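Local coordinates for 389aa long hypothetical nucleolar protein (Pyrococcus horikoshii, PDB 5ZVE), which methylates carbon 5 of cytosine 72 in several tRNAs, using S-adenosyl-L-methionine as the methyl donor and leaving S-adenosyl-L-homocysteine, at residues Val200-Ala205 / Leu263-Asp268; Asp268-Asp273 / Lys310-Gly315; Glu224-Asp229 / Lys251-Asp256. All coordinates share one frame; numbering follows the deposited sequence.

Overall arrangement
The three contacts lie in one sheet of the class I methyltransferase fold, whose parallel strands carry the cofactor at their carboxyl ends. Interactions 1 and 2 share D268 and strand 267-273, and their centres lie about 6 Å apart. Interaction 3 joins the sheet on the other flank of strand 201-203, its centre about 9 Å from that of interaction 1 and about 14 Å from that of interaction 2, which it does not touch. All three reach S-adenosyl-L-homocysteine: A205 and D273 take its amino group, D229 its ribose and D256 its adenine. The packing of interactions 1 and 2 is concentrated toward the strand ends remote from the ligand.

Interaction 1 of 3, residues Val200-Ala205 / Leu263-Asp268; sequences VIIDMA and LGIKAD. With SAH (S-adenosyl-L-homocysteine), chain C.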
# COMPACT_ATOMS: atom_id res chain seq x y z
N VAL A 200 -24.66 -8.43 -3.95
CA VAL A 200 -23.87 -9.49 -3.33
C VAL A 200 -22.41 -9.16 -3.63
O VAL A 200 -22.03 -9.04 -4.79
CB VAL A 200 -24.25 -10.88 -3.86
CG1 VAL A 200 -23.46 -11.95 -3.14
CG2 VAL A 200 -25.75 -11.11 -3.69
N ILE A 201 -21.61 -9.01 -2.58
CA ILE A 201 -20.27 -8.45 -2.72
C ILE A 201 -19.19 -9.35 -2.14
O ILE A 201 -19.31 -9.82 -1.00
CB ILE A 201 -20.17 -7.06 -2.03
CG1 ILE A 201 -21.13 -6.07 -2.69
CG2 ILE A 201 -18.75 -6.54 -2.06
CD1 ILE A 201 -21.33 -4.80 -1.89
N ILE A 202 -18.14 -9.60 -2.91
CA ILE A 202 -17.04 -10.43 -2.43
C ILE A 202 -15.68 -9.76 -2.60
O ILE A 202 -15.30 -9.37 -3.71
CB ILE A 202 -17.00 -11.78 -3.15
CG1 ILE A 202 -18.33 -12.52 -3.01
CG2 ILE A 202 -15.85 -12.62 -2.61
CD1 ILE A 202 -18.35 -13.87 -3.69
N ASP A 203 -14.96 -9.64 -1.50
CA ASP A 203 -13.55 -9.25 -1.50
C ASP A 203 -12.73 -10.52 -1.26
O ASP A 203 -12.70 -11.03 -0.14
CB ASP A 203 -13.29 -8.19 -0.42
CG ASP A 203 -11.96 -7.48 -0.60
OD1 ASP A 203 -11.11 -7.95 -1.38
OD2 ASP A 203 -11.78 -6.43 0.05
N MET A 204 -12.08 -11.03 -2.30
CA MET A 204 -11.52 -12.38 -2.21
C MET A 204 -10.06 -12.42 -1.78
O MET A 204 -9.49 -13.49 -1.61
CB MET A 204 -11.66 -13.13 -3.54
CG MET A 204 -11.20 -12.37 -4.77
SD MET A 204 -11.43 -13.38 -6.26
CE MET A 204 -13.18 -13.59 -6.22
N ALA A 205 -9.47 -11.25 -1.59
CA ALA A 205 -8.16 -11.14 -0.96
C ALA A 205 -8.18 -9.88 -0.12
O ALA A 205 -7.61 -8.86 -0.50
CB ALA A 205 -7.06 -11.09 -2.00
N LEU A 263 -18.23 -22.20 -2.78
CA LEU A 263 -19.42 -21.61 -2.17
C LEU A 263 -20.55 -21.69 -3.19
O LEU A 263 -20.32 -22.07 -4.34
CB LEU A 263 -19.17 -20.16 -1.74
CG LEU A 263 -18.35 -19.88 -0.47
CD1 LEU A 263 -16.93 -20.42 -0.56
CD2 LEU A 263 -18.32 -18.39 -0.15
N GLY A 264 -21.77 -21.33 -2.81
CA GLY A 264 -22.86 -21.43 -3.76
C GLY A 264 -23.24 -20.08 -4.32
O GLY A 264 -24.28 -19.92 -4.96
N ILE A 265 -22.36 -19.12 -4.08
CA ILE A 265 -22.66 -17.71 -4.32
C ILE A 265 -22.36 -17.26 -5.75
O ILE A 265 -21.31 -17.56 -6.31
CB ILE A 265 -21.87 -16.84 -3.35
CG1 ILE A 265 -22.22 -17.26 -1.92
CG2 ILE A 265 -22.17 -15.37 -3.57
CD1 ILE A 265 -21.34 -16.65 -0.87
N LYS A 266 -23.31 -16.54 -6.34
CA LYS A 266 -23.07 -15.80 -7.57
C LYS A 266 -23.11 -14.31 -7.26
O LYS A 266 -24.19 -13.75 -7.05
CB LYS A 266 -24.08 -16.16 -8.65
CG LYS A 266 -24.07 -17.61 -9.10
CD LYS A 266 -25.21 -17.87 -10.09
CE LYS A 266 -25.46 -19.36 -10.29
NZ LYS A 266 -26.54 -19.60 -11.29
N ALA A 267 -21.95 -13.67 -7.21
CA ALA A 267 -21.87 -12.29 -6.77
C ALA A 267 -22.20 -11.29 -7.87
O ALA A 267 -21.98 -11.55 -9.05
CB ALA A 267 -20.49 -11.99 -6.22
N ASP A 268 -22.73 -10.14 -7.46
CA ASP A 268 -22.94 -9.02 -8.36
C ASP A 268 -21.65 -8.21 -8.50
O ASP A 268 -21.35 -7.67 -9.57
CB ASP A 268 -24.07 -8.14 -7.84
CG ASP A 268 -25.38 -8.90 -7.71
OD1 ASP A 268 -26.02 -9.15 -8.75
OD2 ASP A 268 -25.75 -9.26 -6.58
N SAH C . -7.01 -5.93 -0.27
CA SAH C . -6.27 -5.81 0.98
CB SAH C . -4.80 -6.21 0.80
CG SAH C . -4.55 -7.41 -0.12
SD SAH C . -2.86 -8.02 0.08
C SAH C . -6.38 -4.41 1.61
O SAH C . -6.82 -3.46 0.97
OXT SAH C . -6.03 -4.21 2.77
C5' SAH C . -3.21 -9.62 -0.70
C4' SAH C . -3.82 -10.66 0.24
O4' SAH C . -4.08 -11.86 -0.47
C3' SAH C . -2.93 -11.06 1.41
O3' SAH C . -3.55 -10.67 2.61
C2' SAH C . -2.85 -12.57 1.38
O2' SAH C . -3.12 -13.10 2.65
C1' SAH C . -3.96 -12.95 0.42
N9 SAH C . -3.74 -14.22 -0.30
C8 SAH C . -2.59 -14.69 -0.88
N7 SAH C . -2.84 -15.90 -1.43
C5 SAH C . -4.14 -16.20 -1.22
C6 SAH C . -4.92 -17.30 -1.57
N6 SAH C . -4.40 -18.32 -2.25
N1 SAH C . -6.25 -17.33 -1.20
C2 SAH C . -6.80 -16.27 -0.49
N3 SAH C . -6.02 -15.19 -0.15
C4 SAH C . -4.71 -15.16 -0.51
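V200 and D268 are joined by two hydrogen bonds, and apolar side chains pack beside them. The backbone N of V200 gives a nearly straight hydrogen bond (167°) to OD2 of D268, 3.0 Å away, which accepts with its anti lone pair. In return the N of D268 reaches the O of V200, also at 3.0 Å but more bent, at 132°. Next to this pair the packing is close. The methyl CB of A267 lies 3.6 Å from the O of V200 and 3.8 Å from CD1 of I202, filling the space between a carbonyl and a buried isoleucine. I265 adds its CG2 branch, which meets CG1 of V200 at 3.7 Å and CD1 of I202 more distantly at 4.1 Å. V200 can serve both neighbours because its methyls diverge: CG1, anti to the backbone N (chi1 -177°), goes to I265, while CG2 comes to 3.4 Å from OD2 of D268.

The outer side is looser. V200 and I265 are only partly buried, and K266 directs its CB away from segment 200-205 on an exposed part of the chain. At the far end, A205 belongs to the cofactor site and accepts a hydrogen bond on its O from the ligand atom N of S-adenosyl-L-homocysteine at 3.0 Å. Strand 201-203 thus occupies a central place in the Rossmann-like sheet: its backbone bonds to strand 225-229 on one flank and strand 267-273 on the other, with I201 turned toward L219 and I202 resting on I228 and I270.

Interaction 2 of 3, residues Asp268-Asp273 / Lys310-Gly315; sequences DKILLD and KSLRRG. With SAH (S-adenosyl-L-homocysteine), chain C.
R313 lays its side chain alongside that of D268, both pointing the same way, so that an ion pair spans the partly open edge of the contact. The carboxylate and guanidinium planes are turned 58° apart, and the salt bridge from OD1 of D268 to NH1 of R313 is long and weak at 3.3 Å. CD of R313 approaches the same OD1, brought there with NH1 by a bend at chi3 (62°). A lysine in place of D268 would probably leave R313 facing a like charge and the backbone N of V200 without the carboxylate oxygen that accepts its hydrogen bond.

I270 can be followed outward as the buried half of the contact. Its CB points toward segment 310-315; CG1, anti to the carbonyl carbon (chi1 -70°), meets CD2 of L312 at 3.9 Å. The terminal CD1 then reaches CG of L312, also at 3.9 Å, and ends 4.2 Å from CB of S311. L312 spreads its CD2 further, to 3.8 Å from the O of D268. At the other end of the strand OD2 of D273, which also pairs with K211, accepts a 2.7 Å hydrogen bond from the ligand atom N of S-adenosyl-L-homocysteine.

Strand 267-273 runs between strands 201-203 and 316-322, while I270 and L272 turn to helix 291-310, whose C-terminal end leads into S311 and L312.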
# COMPACT_ATOMS: atom_id res chain seq x y z
N ASP A 268 -22.73 -10.14 -7.46
CA ASP A 268 -22.94 -9.02 -8.36
C ASP A 268 -21.65 -8.21 -8.50
O ASP A 268 -21.35 -7.67 -9.57
CB ASP A 268 -24.07 -8.14 -7.84
CG ASP A 268 -25.38 -8.90 -7.71
OD1 ASP A 268 -26.02 -9.15 -8.75
OD2 ASP A 268 -25.75 -9.26 -6.58
N LYS A 269 -20.89 -8.14 -7.42
CA LYS A 269 -19.66 -7.36 -7.40
C LYS A 269 -18.55 -8.14 -6.75
O LYS A 269 -18.69 -8.67 -5.65
CB LYS A 269 -19.88 -6.03 -6.65
CG LYS A 269 -20.99 -5.17 -7.22
CD LYS A 269 -20.54 -4.49 -8.50
CE LYS A 269 -21.69 -3.74 -9.16
NZ LYS A 269 -22.35 -2.79 -8.23
N ILE A 270 -17.42 -8.22 -7.45
CA ILE A 270 -16.25 -8.84 -6.87
C ILE A 270 -15.05 -7.91 -6.94
O ILE A 270 -14.73 -7.37 -8.00
CB ILE A 270 -15.90 -10.16 -7.58
CG1 ILE A 270 -16.94 -11.24 -7.25
CG2 ILE A 270 -14.53 -10.63 -7.16
CD1 ILE A 270 -16.63 -12.60 -7.86
N LEU A 271 -14.40 -7.71 -5.80
CA LEU A 271 -13.12 -7.03 -5.77
C LEU A 271 -11.98 -8.02 -5.67
O LEU A 271 -11.95 -8.88 -4.79
CB LEU A 271 -13.05 -6.05 -4.60
CG LEU A 271 -11.65 -5.46 -4.38
CD1 LEU A 271 -11.23 -4.65 -5.59
CD2 LEU A 271 -11.61 -4.62 -3.12
N LEU A 272 -11.03 -7.91 -6.59
CA LEU A 272 -9.84 -8.74 -6.55
C LEU A 272 -8.61 -7.85 -6.45
O LEU A 272 -8.00 -7.47 -7.45
CB LEU A 272 -9.77 -9.65 -7.78
CG LEU A 272 -8.56 -10.58 -7.92
CD1 LEU A 272 -8.30 -11.35 -6.63
CD2 LEU A 272 -8.75 -11.54 -9.08
N ASP A 273 -8.26 -7.50 -5.22
CA ASP A 273 -7.05 -6.75 -4.95
C ASP A 273 -5.96 -7.78 -4.74
O ASP A 273 -5.66 -8.17 -3.61
CB ASP A 273 -7.23 -5.84 -3.74
CG ASP A 273 -6.03 -4.96 -3.48
OD1 ASP A 273 -5.39 -4.51 -4.45
OD2 ASP A 273 -5.72 -4.72 -2.29
N LYS A 310 -16.07 -17.14 -12.72
CA LYS A 310 -17.05 -18.22 -12.59
C LYS A 310 -18.03 -17.95 -11.45
O LYS A 310 -19.13 -18.51 -11.43
CB LYS A 310 -16.35 -19.56 -12.35
CG LYS A 310 -15.62 -20.10 -13.57
CD LYS A 310 -15.20 -21.56 -13.36
CE LYS A 310 -14.30 -21.72 -12.14
NZ LYS A 310 -13.86 -23.14 -11.95
N SER A 311 -17.65 -17.10 -10.51
CA SER A 311 -18.51 -16.78 -9.37
C SER A 311 -19.29 -15.49 -9.58
O SER A 311 -20.03 -15.06 -8.69
CB SER A 311 -17.68 -16.68 -8.09
OG SER A 311 -16.99 -17.88 -7.82
N LEU A 312 -19.13 -14.87 -10.74
CA LEU A 312 -19.85 -13.65 -11.05
C LEU A 312 -21.14 -13.96 -11.79
O LEU A 312 -21.14 -14.78 -12.71
CB LEU A 312 -19.00 -12.70 -11.89
CG LEU A 312 -18.25 -11.55 -11.21
CD1 LEU A 312 -17.53 -10.72 -12.26
CD2 LEU A 312 -19.19 -10.68 -10.39
N ARG A 313 -22.22 -13.31 -11.39
CA ARG A 313 -23.43 -13.36 -12.19
C ARG A 313 -23.14 -12.70 -13.52
O ARG A 313 -22.26 -11.83 -13.61
CB ARG A 313 -24.60 -12.65 -11.51
CG ARG A 313 -24.95 -13.18 -10.14
CD ARG A 313 -26.07 -12.36 -9.52
NE ARG A 313 -27.30 -12.46 -10.31
CZ ARG A 313 -28.46 -11.90 -9.96
NH1 ARG A 313 -28.55 -11.19 -8.85
NH2 ARG A 313 -29.52 -12.05 -10.74
N ARG A 314 -23.84 -13.13 -14.57
CA ARG A 314 -23.83 -12.39 -15.82
C ARG A 314 -24.33 -10.99 -15.51
O ARG A 314 -25.23 -10.82 -14.69
CB ARG A 314 -24.70 -13.08 -16.87
CG ARG A 314 -24.11 -14.37 -17.42
CD ARG A 314 -25.07 -15.07 -18.37
NE ARG A 314 -26.29 -15.52 -17.70
CZ ARG A 314 -26.41 -16.70 -17.10
NH1 ARG A 314 -25.40 -17.56 -17.09
NH2 ARG A 314 -27.56 -17.03 -16.51
N GLY A 315 -23.74 -9.99 -16.16
CA GLY A 315 -24.02 -8.60 -15.81
C GLY A 315 -23.26 -8.15 -14.57
O GLY A 315 -23.33 -6.99 -14.17
N SAH C . -7.01 -5.93 -0.27
CA SAH C . -6.27 -5.81 0.98
CB SAH C . -4.80 -6.21 0.80
CG SAH C . -4.55 -7.41 -0.12
SD SAH C . -2.86 -8.02 0.08
C SAH C . -6.38 -4.41 1.61
O SAH C . -6.82 -3.46 0.97
OXT SAH C . -6.03 -4.21 2.77
C5' SAH C . -3.21 -9.62 -0.70
C4' SAH C . -3.82 -10.66 0.24
O4' SAH C . -4.08 -11.86 -0.47
C3' SAH C . -2.93 -11.06 1.41
O3' SAH C . -3.55 -10.67 2.61
C2' SAH C . -2.85 -12.57 1.38
O2' SAH C . -3.12 -13.10 2.65
C1' SAH C . -3.96 -12.95 0.42
N9 SAH C . -3.74 -14.22 -0.30
C8 SAH C . -2.59 -14.69 -0.88
N7 SAH C . -2.84 -15.90 -1.43
C5 SAH C . -4.14 -16.20 -1.22
C6 SAH C . -4.92 -17.30 -1.57
N6 SAH C . -4.40 -18.32 -2.25
N1 SAH C . -6.25 -17.33 -1.20
C2 SAH C . -6.80 -16.27 -0.49
N3 SAH C . -6.02 -15.19 -0.15
C4 SAH C . -4.71 -15.16 -0.51

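Interaction 3 of 3, residues Glu224-Asp229 / Lys251-Asp256; sequences EIIAID and KLVQMD. With SAH (S-adenosyl-L-homocysteine), chain C.
I228 meets V253 and M255 with separate branches. CG1 presses on CG2 of V253 at 3.4 Å, tighter than usual for two carbons, and CG2, lying anti to the backbone N, pushes against CG of M255 at 3.5 Å. The two branches of I228 thus straddle the pair. V253 also offers CG2 to CG2 of I226 at 4.0 Å, so its methyl is a bump set between the two isoleucines. Across the sheet, the small CB of A227 leaves a shallow place that CD1 of L252 approaches at 4.1 Å; helix 232-245 lies over that face, with M238 on A227 and E239 and I242 on L252.

Between the faces runs a parallel ladder pairing I226 to D229 with K251 to Q254. K251 N to I225 O opens it, nearly straight at 172°, A227 bonds through both its N and its O, to K251 O and from V253 N, and the rung from D229 N to V253 O is weak at 3.4 Å. From M255 N to D229 O the donor sits above the carbonyl plane.

Helix 232-245 connects the two strands in a beta-alpha-beta unit, with D229 at the end of one strand and D256 just beyond the end of the other. OD1 of D229 accepts from the ribose O2' of S-adenosyl-L-homocysteine at an unusually short 2.5 Å, a length best taken as uncertain, while D256 takes the adenine N6 on its OD1 at 3.0 Å. The backbone ladder sets the strand spacing, apolar side chains fill the faces beside it, and carboxylates at and just beyond the C-terminal ends accept from the ligand's ribose hydroxyl and adenine amino group.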
# COMPACT_ATOMS: atom_id res chain seq x y z
N GLU A 224 -24.24 -6.60 3.08
CA GLU A 224 -23.24 -7.53 3.59
C GLU A 224 -22.05 -7.61 2.64
O GLU A 224 -22.21 -7.59 1.42
CB GLU A 224 -23.85 -8.92 3.82
CG GLU A 224 -22.84 -10.02 4.13
CD GLU A 224 -23.48 -11.39 4.31
OE1 GLU A 224 -23.72 -11.79 5.46
OE2 GLU A 224 -23.72 -12.07 3.29
N ILE A 225 -20.86 -7.70 3.22
CA ILE A 225 -19.64 -7.89 2.45
C ILE A 225 -18.97 -9.18 2.87
O ILE A 225 -18.71 -9.40 4.05
CB ILE A 225 -18.65 -6.73 2.63
CG1 ILE A 225 -19.33 -5.38 2.36
CG2 ILE A 225 -17.44 -6.92 1.73
CD1 ILE A 225 -18.50 -4.19 2.81
N ILE A 226 -18.71 -10.05 1.90
CA ILE A 226 -17.98 -11.27 2.18
C ILE A 226 -16.51 -11.04 1.92
O ILE A 226 -16.11 -10.71 0.81
CB ILE A 226 -18.48 -12.43 1.32
CG1 ILE A 226 -19.95 -12.71 1.63
CG2 ILE A 226 -17.63 -13.67 1.55
CD1 ILE A 226 -20.63 -13.57 0.63
N ALA A 227 -15.69 -11.23 2.96
CA ALA A 227 -14.27 -10.94 2.87
C ALA A 227 -13.43 -12.19 3.06
O ALA A 227 -13.50 -12.84 4.11
CB ALA A 227 -13.88 -9.88 3.88
N ILE A 228 -12.64 -12.52 2.05
CA ILE A 228 -11.87 -13.75 2.05
C ILE A 228 -10.38 -13.49 2.20
O ILE A 228 -9.85 -12.56 1.59
CB ILE A 228 -12.10 -14.53 0.74
CG1 ILE A 228 -13.59 -14.82 0.55
CG2 ILE A 228 -11.28 -15.81 0.70
CD1 ILE A 228 -13.92 -15.41 -0.79
N ASP A 229 -9.71 -14.31 3.00
CA ASP A 229 -8.25 -14.32 3.02
C ASP A 229 -7.75 -15.67 3.52
O ASP A 229 -8.41 -16.34 4.31
CB ASP A 229 -7.69 -13.20 3.89
CG ASP A 229 -6.32 -12.75 3.43
OD1 ASP A 229 -5.33 -13.43 3.75
OD2 ASP A 229 -6.23 -11.71 2.74
N LYS A 251 -18.59 -10.05 6.65
CA LYS A 251 -18.48 -11.45 7.06
C LYS A 251 -17.13 -12.02 6.62
O LYS A 251 -16.84 -12.11 5.42
CB LYS A 251 -19.62 -12.28 6.48
CG LYS A 251 -19.48 -13.78 6.73
CD LYS A 251 -19.50 -14.10 8.22
CE LYS A 251 -19.78 -15.58 8.47
NZ LYS A 251 -18.96 -16.47 7.61
N LEU A 252 -16.31 -12.39 7.59
CA LEU A 252 -15.00 -12.96 7.32
C LEU A 252 -15.06 -14.47 7.09
O LEU A 252 -15.67 -15.20 7.87
CB LEU A 252 -14.03 -12.67 8.47
CG LEU A 252 -13.10 -11.46 8.36
CD1 LEU A 252 -13.87 -10.24 7.95
CD2 LEU A 252 -12.42 -11.22 9.69
N VAL A 253 -14.43 -14.92 6.02
CA VAL A 253 -14.27 -16.35 5.78
C VAL A 253 -12.81 -16.63 5.42
O VAL A 253 -12.23 -15.98 4.54
CB VAL A 253 -15.24 -16.87 4.69
CG1 VAL A 253 -16.68 -16.76 5.15
CG2 VAL A 253 -15.05 -16.13 3.38
N GLN A 254 -12.21 -17.58 6.13
CA GLN A 254 -10.85 -18.02 5.86
C GLN A 254 -10.85 -19.19 4.88
O GLN A 254 -11.48 -20.21 5.14
CB GLN A 254 -10.15 -18.41 7.15
CG GLN A 254 -8.70 -18.77 6.97
CD GLN A 254 -8.06 -19.23 8.26
OE1 GLN A 254 -8.69 -19.21 9.32
NE2 GLN A 254 -6.80 -19.63 8.18
N MET A 255 -10.09 -19.05 3.80
CA MET A 255 -10.07 -20.06 2.73
C MET A 255 -9.14 -19.66 1.60
O MET A 255 -8.76 -18.49 1.47
CB MET A 255 -11.47 -20.28 2.16
CG MET A 255 -11.90 -19.22 1.17
SD MET A 255 -13.51 -19.51 0.42
CE MET A 255 -13.15 -20.92 -0.63
N ASP A 256 -8.77 -20.64 0.78
CA ASP A 256 -8.07 -20.38 -0.48
C ASP A 256 -9.06 -19.81 -1.48
O ASP A 256 -9.97 -20.51 -1.93
CB ASP A 256 -7.42 -21.67 -1.00
CG ASP A 256 -6.67 -21.46 -2.31
OD1 ASP A 256 -6.57 -20.32 -2.79
OD2 ASP A 256 -6.19 -22.47 -2.87
N SAH C . -7.01 -5.93 -0.27
CA SAH C . -6.27 -5.81 0.98
CB SAH C . -4.80 -6.21 0.80
CG SAH C . -4.55 -7.41 -0.12
SD SAH C . -2.86 -8.02 0.08
C SAH C . -6.38 -4.41 1.61
O SAH C . -6.82 -3.46 0.97
OXT SAH C . -6.03 -4.21 2.77
C5' SAH C . -3.21 -9.62 -0.70
C4' SAH C . -3.82 -10.66 0.24
O4' SAH C . -4.08 -11.86 -0.47
C3' SAH C . -2.93 -11.06 1.41
O3' SAH C . -3.55 -10.67 2.61
C2' SAH C . -2.85 -12.57 1.38
O2' SAH C . -3.12 -13.10 2.65
C1' SAH C . -3.96 -12.95 0.42
N9 SAH C . -3.74 -14.22 -0.30
C8 SAH C . -2.59 -14.69 -0.88
N7 SAH C . -2.84 -15.90 -1.43
C5 SAH C . -4.14 -16.20 -1.22
C6 SAH C . -4.92 -17.30 -1.57
N6 SAH C . -4.40 -18.32 -2.25
N1 SAH C . -6.25 -17.33 -1.20
C2 SAH C . -6.80 -16.27 -0.49
N3 SAH C . -6.02 -15.19 -0.15
C4 SAH C . -4.71 -15.16 -0.51